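Local atomic coordinates of Trypsin/chymotrypsin inhibitor (Alocasia macrorrhizos, PDB entry 5YCZ), a protein that inhibits the serine proteases trypsin and alpha-chymotrypsin, and belongs to the plant Kunitz-type inhibitors, which have a beta-trefoil fold. Residues Leu30-Pro35 against Ile76-Pro81; Leu56-Glu61 against Ile176-Val181. One frame throughout, in Å; residues are numbered along the deposited sequence.

Contact 1. Residues Leu30-Pro35 against Ile76-Pro81; sequences LTLAAP and IMFPEP
Leu32 lies over one face of the Phe78 ring, and the two side chains run past each other in opposite senses. Its CG sits 4.1 Å from the centroid of the Phe78 ring, 26° off the ring normal, which makes this a CH-pi contact. The CD2 branch comes nearest, with Leu32 CD2 3.5 Å from Phe78 CE2. The far end of the ring reaches the backbone of strand 30-33. Leu30 O lies near the ring plane at its edge, 3.6 Å from Phe78 CE1. Thr31 O approaches Phe78 CZ obliquely at 3.4 Å. Leu30 adds an apolar touch through CB, 4.0 Å from Phe78 CZ. With CG anti to the carbonyl carbon (chi1 -65°), the Phe78 ring is directed at strand 30-33, and CE1 and CZ reach its backbone. Thr31 turns its CB away, and its OG1 is hydrogen-bonded to Arg54, which also forms a salt bridge with Glu80. Phe78 directly follows strand 74-77 and precedes Pro79, the centre of an inverse gamma turn. Its ring also meets Trp90 and touches Leu56 of the predicted reactive bond. One aromatic ring thus joins strand 30-33 to the loop after strand 74-77, held across these segments by shape and dispersion rather than by a hydrogen bond.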
ATOM      1  N   LEU A  30      14.933   4.464  -0.024  1.00 24.14           N
ATOM      2  CA  LEU A  30      14.225   4.068  -1.239  1.00 24.37           C
ATOM      3  C   LEU A  30      12.924   4.848  -1.403  1.00 23.37           C
ATOM      4  O   LEU A  30      12.310   5.279  -0.424  1.00 26.97           O
ATOM      5  CB  LEU A  30      13.930   2.566  -1.247  1.00 18.97           C
ATOM      6  CG  LEU A  30      15.130   1.670  -0.936  1.00 22.29           C
ATOM      7  CD1 LEU A  30      14.842   0.195  -1.192  1.00 21.13           C
ATOM      8  CD2 LEU A  30      16.295   2.090  -1.764  1.00 24.97           C
ATOM      9  N   THR A  31      12.510   5.014  -2.657  1.00 20.03           N
ATOM     10  CA  THR A  31      11.307   5.751  -3.017  1.00 20.67           C
ATOM     11  C   THR A  31      10.832   5.246  -4.390  1.00 20.35           C
ATOM     12  O   THR A  31      11.245   4.173  -4.848  1.00 16.51           O
ATOM     13  CB  THR A  31      11.586   7.268  -2.967  1.00 24.66           C
ATOM     14  OG1 THR A  31      10.395   8.025  -3.268  1.00 20.31           O
ATOM     15  CG2 THR A  31      12.709   7.647  -3.930  1.00 18.25           C
ATOM     16  N   LEU A  32       9.952   6.014  -5.029  1.00 17.22           N
ATOM     17  CA  LEU A  32       9.333   5.675  -6.300  1.00 16.27           C
ATOM     18  C   LEU A  32       9.584   6.817  -7.271  1.00 16.73           C
ATOM     19  O   LEU A  32       9.442   7.978  -6.894  1.00 20.42           O
ATOM     20  CB  LEU A  32       7.828   5.465  -6.131  1.00 15.95           C
ATOM     21  CG  LEU A  32       7.393   4.232  -5.352  1.00 17.72           C
ATOM     22  CD1 LEU A  32       5.872   4.058  -5.339  1.00 15.15           C
ATOM     23  CD2 LEU A  32       8.066   3.026  -5.982  1.00 20.39           C
ATOM     24  N   ALA A  33       9.948   6.503  -8.517  1.00 16.52           N
ATOM     25  CA  ALA A  33      10.305   7.553  -9.469  1.00 17.39           C
ATOM     26  C   ALA A  33       9.955   7.166 -10.901  1.00 21.83           C
ATOM     27  O   ALA A  33      10.015   5.995 -11.284  1.00 21.53           O
ATOM     28  CB  ALA A  33      11.799   7.893  -9.414  1.00 15.78           C
ATOM     29  N   ALA A  34       9.620   8.183 -11.696  1.00 27.87           N
ATOM     30  CA  ALA A  34       9.490   8.103 -13.147  1.00 27.00           C
ATOM     31  C   ALA A  34       9.385   9.536 -13.662  1.00 28.33           C
ATOM     32  O   ALA A  34       8.987  10.426 -12.905  1.00 27.59           O
ATOM     33  CB  ALA A  34       8.275   7.263 -13.557  1.00 26.72           C
ATOM     34  N   PRO A  35       9.746   9.814 -14.912  1.00 30.80           N
ATOM     35  CA  PRO A  35       9.623  11.189 -15.403  1.00 34.01           C
ATOM     36  C   PRO A  35       8.179  11.646 -15.339  1.00 35.56           C
ATOM     37  O   PRO A  35       7.251  10.851 -15.164  1.00 31.03           O
ATOM     38  CB  PRO A  35      10.125  11.110 -16.848  1.00 34.40           C
ATOM     39  CG  PRO A  35      10.982   9.859 -16.875  1.00 38.95           C
ATOM     40  CD  PRO A  35      10.316   8.912 -15.930  1.00 33.13           C
ATOM     41  N   ILE A  76       7.088  -6.945  -1.015  1.00 22.59           N
ATOM     42  CA  ILE A  76       7.496  -5.630  -0.550  1.00 20.31           C
ATOM     43  C   ILE A  76       6.610  -4.602  -1.227  1.00 22.43           C
ATOM     44  O   ILE A  76       6.284  -4.731  -2.413  1.00 19.69           O
ATOM     45  CB  ILE A  76       8.981  -5.338  -0.865  1.00 20.75           C
ATOM     46  CG1 ILE A  76       9.871  -6.500  -0.433  1.00 20.88           C
ATOM     47  CG2 ILE A  76       9.434  -4.029  -0.196  1.00 20.93           C
ATOM     48  CD1 ILE A  76      11.319  -6.393  -0.926  1.00 16.74           C
ATOM     49  N   MET A  77       6.242  -3.557  -0.480  1.00 21.98           N
ATOM     50  CA  MET A  77       5.496  -2.461  -1.075  1.00 23.00           C
ATOM     51  C   MET A  77       5.764  -1.166  -0.335  1.00 24.01           C
ATOM     52  O   MET A  77       6.276  -1.168   0.786  1.00 26.50           O
ATOM     53  CB  MET A  77       3.999  -2.788  -1.114  1.00 24.76           C
ATOM     54  CG  MET A  77       3.323  -3.079   0.226  1.00 28.57           C
ATOM     55  SD  MET A  77       1.580  -2.573   0.239  1.00 36.83           S
ATOM     56  CE  MET A  77       0.947  -3.510  -1.146  1.00 36.76           C
ATOM     57  N   PHE A  78       5.478  -0.060  -1.017  1.00 18.99           N
ATOM     58  CA  PHE A  78       5.347   1.231  -0.375  1.00 21.30           C
ATOM     59  C   PHE A  78       3.865   1.410  -0.058  1.00 25.75           C
ATOM     60  O   PHE A  78       3.065   1.649  -0.985  1.00 23.51           O
ATOM     61  CB  PHE A  78       5.833   2.352  -1.284  1.00 20.85           C
ATOM     62  CG  PHE A  78       7.302   2.320  -1.594  1.00 21.39           C
ATOM     63  CD1 PHE A  78       8.203   3.050  -0.831  1.00 23.17           C
ATOM     64  CD2 PHE A  78       7.783   1.609  -2.692  1.00 20.81           C
ATOM     65  CE1 PHE A  78       9.565   3.052  -1.137  1.00 22.80           C
ATOM     66  CE2 PHE A  78       9.140   1.604  -3.003  1.00 20.58           C
ATOM     67  CZ  PHE A  78      10.035   2.334  -2.219  1.00 19.49           C
ATOM     68  N   PRO A  79       3.453   1.300   1.183  1.00 27.55           N
ATOM     69  CA  PRO A  79       1.995   1.345   1.431  1.00 30.02           C
ATOM     70  C   PRO A  79       1.460   2.769   1.409  1.00 30.29           C
ATOM     71  O   PRO A  79       1.001   3.319   2.408  1.00 30.93           O
ATOM     72  CB  PRO A  79       1.875   0.696   2.808  1.00 21.78           C
ATOM     73  CG  PRO A  79       3.150   1.000   3.478  1.00 27.16           C
ATOM     74  CD  PRO A  79       4.231   1.128   2.420  1.00 25.43           C
ATOM     75  N   GLU A  80       1.533   3.413   0.254  1.00 27.01           N
ATOM     76  CA  GLU A  80       1.002   4.760   0.135  1.00 29.96           C
ATOM     77  C   GLU A  80       0.337   4.892  -1.220  1.00 26.18           C
ATOM     78  O   GLU A  80       0.582   4.083  -2.123  1.00 29.44           O
ATOM     79  CB  GLU A  80       2.082   5.841   0.308  1.00 26.51           C
ATOM     80  CG  GLU A  80       3.398   5.534  -0.335  1.00 28.61           C
ATOM     81  CD  GLU A  80       4.446   6.578   0.015  1.00 45.99           C
ATOM     82  OE1 GLU A  80       4.513   7.615  -0.688  1.00 43.62           O
ATOM     83  OE2 GLU A  80       5.192   6.371   1.009  1.00 53.20           O
ATOM     84  N   PRO A  81      -0.536   5.873  -1.390  1.00 26.68           N
ATOM     85  CA  PRO A  81      -1.076   6.121  -2.714  1.00 25.06           C
ATOM     86  C   PRO A  81      -0.007   6.777  -3.557  1.00 26.00           C
ATOM     87  O   PRO A  81       1.029   7.257  -3.080  1.00 22.32           O
ATOM     88  CB  PRO A  81      -2.273   7.048  -2.478  1.00 20.40           C
ATOM     89  CG  PRO A  81      -2.518   6.995  -1.027  1.00 21.68           C
ATOM     90  CD  PRO A  81      -1.170   6.756  -0.399  1.00 25.47           C
TER

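Contact 2. Residues Leu56-Glu61 against Ile176-Val181; sequences LAFFPE and IRFVKV
Phe58 and Phe178 meet ring to ring, and they alone make the contact between 56-61 and 176-181. The aromatic pair is oblique. The centroids of the Phe58 and Phe178 rings are 5.4 Å apart, with the planes at 87°.

The apolar touch is made by ring carbons. Phe58 CZ comes 3.5 Å from Phe178 CE1 and 3.9 Å from Phe178 CD1. Phe58 CE2 lies 4.1 Å from both Phe178 CE1 and Phe178 CD1. In Phe58 and Phe178 alike, CG is anti to the carbonyl carbon (chi1 -50° and -53°), and each CB points toward the opposite segment. Both residues are buried, and van der Waals packing holds the pair.

Polar interactions lie outside the ring contact. Glu61 forms a salt bridge with Arg115 and a hydrogen bond with Thr73. Arg177 forms a salt bridge with Asp130.

Leu56 and Ala57, the predicted reactive bond, come just before Phe58 in the chain. The chain has no helix, so the surroundings are strands and loops. Val4 of a loop packs on Phe178, and Ile76 of strand 74-77 packs on Phe58. Strand 18-22 lies between 55-60 and 176-180 in the order of the antiparallel sheet, so the two phenylalanines pair from strands that are not neighbours, while strand 74-77 flanks 55-60 on its other side.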
ATOM      1  N   LEU A  56       8.528   1.427   3.680  1.00 20.47           N
ATOM      2  CA  LEU A  56       8.195   0.138   3.109  1.00 22.64           C
ATOM      3  C   LEU A  56       7.520  -0.731   4.155  1.00 26.24           C
ATOM      4  O   LEU A  56       7.645  -0.507   5.361  1.00 32.25           O
ATOM      5  CB  LEU A  56       9.447  -0.570   2.585  1.00 22.76           C
ATOM      6  CG  LEU A  56      10.155   0.159   1.453  1.00 22.97           C
ATOM      7  CD1 LEU A  56      11.624  -0.134   1.489  1.00 20.57           C
ATOM      8  CD2 LEU A  56       9.565  -0.262   0.121  1.00 20.87           C
ATOM      9  N   ALA A  57       6.799  -1.735   3.678  1.00 23.97           N
ATOM     10  CA  ALA A  57       6.281  -2.773   4.552  1.00 23.69           C
ATOM     11  C   ALA A  57       6.434  -4.105   3.843  1.00 24.37           C
ATOM     12  O   ALA A  57       6.416  -4.162   2.608  1.00 23.93           O
ATOM     13  CB  ALA A  57       4.825  -2.520   4.936  1.00 26.33           C
ATOM     14  N   PHE A  58       6.603  -5.170   4.636  1.00 26.51           N
ATOM     15  CA  PHE A  58       6.954  -6.496   4.144  1.00 25.64           C
ATOM     16  C   PHE A  58       5.903  -7.523   4.531  1.00 30.58           C
ATOM     17  O   PHE A  58       5.287  -7.443   5.594  1.00 34.47           O
ATOM     18  CB  PHE A  58       8.288  -6.943   4.687  1.00 22.01           C
ATOM     19  CG  PHE A  58       9.350  -5.925   4.523  1.00 26.72           C
ATOM     20  CD1 PHE A  58      10.108  -5.888   3.366  1.00 24.15           C
ATOM     21  CD2 PHE A  58       9.572  -4.975   5.509  1.00 26.14           C
ATOM     22  CE1 PHE A  58      11.090  -4.934   3.201  1.00 25.93           C
ATOM     23  CE2 PHE A  58      10.546  -4.020   5.363  1.00 25.59           C
ATOM     24  CZ  PHE A  58      11.312  -3.989   4.206  1.00 28.85           C
ATOM     25  N   PHE A  59       5.733  -8.514   3.655  1.00 28.87           N
ATOM     26  CA  PHE A  59       4.648  -9.482   3.760  1.00 30.21           C
ATOM     27  C   PHE A  59       5.211 -10.860   3.446  1.00 32.66           C
ATOM     28  O   PHE A  59       5.322 -11.238   2.269  1.00 30.33           O
ATOM     29  CB  PHE A  59       3.502  -9.121   2.819  1.00 31.38           C
ATOM     30  CG  PHE A  59       2.887  -7.797   3.131  1.00 29.83           C
ATOM     31  CD1 PHE A  59       3.432  -6.629   2.620  1.00 27.19           C
ATOM     32  CD2 PHE A  59       1.787  -7.714   3.976  1.00 29.08           C
ATOM     33  CE1 PHE A  59       2.870  -5.385   2.938  1.00 30.22           C
ATOM     34  CE2 PHE A  59       1.217  -6.489   4.304  1.00 26.99           C
ATOM     35  CZ  PHE A  59       1.752  -5.321   3.781  1.00 32.61           C
ATOM     36  N   PRO A  60       5.595 -11.628   4.466  1.00 34.66           N
ATOM     37  CA  PRO A  60       6.132 -12.963   4.213  1.00 31.34           C
ATOM     38  C   PRO A  60       5.105 -13.798   3.475  1.00 32.51           C
ATOM     39  O   PRO A  60       3.912 -13.744   3.775  1.00 36.79           O
ATOM     40  CB  PRO A  60       6.393 -13.511   5.617  1.00 33.96           C
ATOM     41  CG  PRO A  60       6.386 -12.326   6.500  1.00 35.50           C
ATOM     42  CD  PRO A  60       5.434 -11.371   5.903  1.00 32.04           C
ATOM     43  N   GLU A  61       5.571 -14.551   2.481  1.00 29.21           N
ATOM     44  CA  GLU A  61       4.649 -15.401   1.739  1.00 31.03           C
ATOM     45  C   GLU A  61       4.032 -16.470   2.627  1.00 39.60           C
ATOM     46  O   GLU A  61       2.951 -16.977   2.302  1.00 38.48           O
ATOM     47  CB  GLU A  61       5.353 -16.059   0.559  1.00 32.21           C
ATOM     48  CG  GLU A  61       5.396 -15.207  -0.688  1.00 32.70           C
ATOM     49  CD  GLU A  61       5.531 -16.043  -1.957  1.00 33.87           C
ATOM     50  OE1 GLU A  61       4.602 -16.003  -2.793  1.00 29.72           O
ATOM     51  OE2 GLU A  61       6.568 -16.732  -2.119  1.00 33.41           O
ATOM     52  N   ILE A 176      21.570  -2.456   3.303  1.00 23.90           N
ATOM     53  CA  ILE A 176      20.619  -1.551   3.936  1.00 25.58           C
ATOM     54  C   ILE A 176      20.343  -1.981   5.371  1.00 30.72           C
ATOM     55  O   ILE A 176      20.535  -3.136   5.748  1.00 30.37           O
ATOM     56  CB  ILE A 176      19.291  -1.485   3.151  1.00 25.60           C
ATOM     57  CG1 ILE A 176      18.765  -2.885   2.893  1.00 28.26           C
ATOM     58  CG2 ILE A 176      19.474  -0.762   1.833  1.00 25.41           C
ATOM     59  CD1 ILE A 176      17.321  -3.019   3.174  1.00 33.08           C
ATOM     60  N   ARG A 177      19.887  -1.020   6.175  1.00 31.70           N
ATOM     61  CA  ARG A 177      19.301  -1.262   7.482  1.00 30.11           C
ATOM     62  C   ARG A 177      17.848  -0.812   7.458  1.00 35.08           C
ATOM     63  O   ARG A 177      17.459   0.027   6.645  1.00 40.85           O
ATOM     64  CB  ARG A 177      20.032  -0.500   8.587  1.00 31.37           C
ATOM     65  CG  ARG A 177      21.540  -0.518   8.491  1.00 37.92           C
ATOM     66  CD  ARG A 177      22.143   0.233   9.683  1.00 44.32           C
ATOM     67  NE  ARG A 177      23.498   0.707   9.425  1.00 41.45           N
ATOM     68  CZ  ARG A 177      24.602   0.051   9.783  1.00 49.81           C
ATOM     69  NH1 ARG A 177      24.511  -1.118  10.412  1.00 50.57           N
ATOM     70  NH2 ARG A 177      25.799   0.558   9.505  1.00 47.08           N
ATOM     71  N   PHE A 178      17.051  -1.345   8.378  1.00 33.74           N
ATOM     72  CA  PHE A 178      15.648  -0.979   8.527  1.00 35.64           C
ATOM     73  C   PHE A 178      15.439  -0.115   9.765  1.00 36.22           C
ATOM     74  O   PHE A 178      15.818  -0.507  10.872  1.00 43.39           O
ATOM     75  CB  PHE A 178      14.789  -2.235   8.619  1.00 35.72           C
ATOM     76  CG  PHE A 178      15.017  -3.168   7.499  1.00 35.09           C
ATOM     77  CD1 PHE A 178      14.416  -2.953   6.274  1.00 33.52           C
ATOM     78  CD2 PHE A 178      15.876  -4.240   7.649  1.00 38.76           C
ATOM     79  CE1 PHE A 178      14.641  -3.817   5.220  1.00 36.46           C
ATOM     80  CE2 PHE A 178      16.120  -5.104   6.605  1.00 39.34           C
ATOM     81  CZ  PHE A 178      15.501  -4.898   5.388  1.00 43.21           C
ATOM     82  N   VAL A 179      14.819   1.045   9.583  1.00 36.88           N
ATOM     83  CA  VAL A 179      14.511   1.966  10.667  1.00 34.26           C
ATOM     84  C   VAL A 179      13.003   2.025  10.796  1.00 35.03           C
ATOM     85  O   VAL A 179      12.309   2.426   9.853  1.00 34.18           O
ATOM     86  CB  VAL A 179      15.097   3.358  10.408  1.00 38.04           C
ATOM     87  CG1 VAL A 179      14.559   4.344  11.414  1.00 40.13           C
ATOM     88  CG2 VAL A 179      16.599   3.303  10.491  1.00 36.68           C
ATOM     89  N   LYS A 180      12.493   1.620  11.949  1.00 35.66           N
ATOM     90  CA  LYS A 180      11.048   1.563  12.105  1.00 38.42           C
ATOM     91  C   LYS A 180      10.457   2.969  12.092  1.00 40.03           C
ATOM     92  O   LYS A 180      11.133   3.967  12.378  1.00 41.76           O
ATOM     93  CB  LYS A 180      10.664   0.831  13.394  1.00 35.63           C
ATOM     94  CG  LYS A 180       9.210   0.356  13.445  1.00 37.92           C
ATOM     95  CD  LYS A 180       9.029  -0.691  14.529  1.00 38.21           C
ATOM     96  CE  LYS A 180       7.595  -0.760  15.040  1.00 43.91           C
ATOM     97  NZ  LYS A 180       6.564  -1.120  14.009  1.00 47.55           N
ATOM     98  N   VAL A 181       9.187   3.037  11.723  1.00 35.76           N
ATOM     99  CA  VAL A 181       8.474   4.293  11.630  1.00 40.16           C
ATOM    100  C   VAL A 181       7.295   4.276  12.600  1.00 43.65           C
ATOM    101  O   VAL A 181       7.344   4.893  13.666  1.00 47.55           O
ATOM    102  CB  VAL A 181       8.002   4.548  10.194  1.00 43.20           C
ATOM    103  CG1 VAL A 181       7.608   6.000  10.022  1.00 42.63           C
ATOM    104  CG2 VAL A 181       9.093   4.160   9.192  1.00 41.25           C
TER

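Contact 2 is buried, its centre about 8 Å from the centre of the chain. Contact 1 is partly buried, its centre about 11 Å away, and its 76-81 segment packs against the second subunit. Both reach one antiparallel sheet, in which strands 74-77 and 55-60 are neighbours. They touch there: Met77 O accepts a probable hydrogen bond from Ala57 N at 3.0 Å, and Phe78 packs on Leu56. Contact 2 stays within this sheet, pairing strands on either side of 18-22. Contact 1 reaches out to strand 30-33, at the edge of the six-stranded sheet. Contact 2 is a pair of aromatic rings, whereas contact 1 mixes aromatic, aliphatic and backbone carbonyl groups.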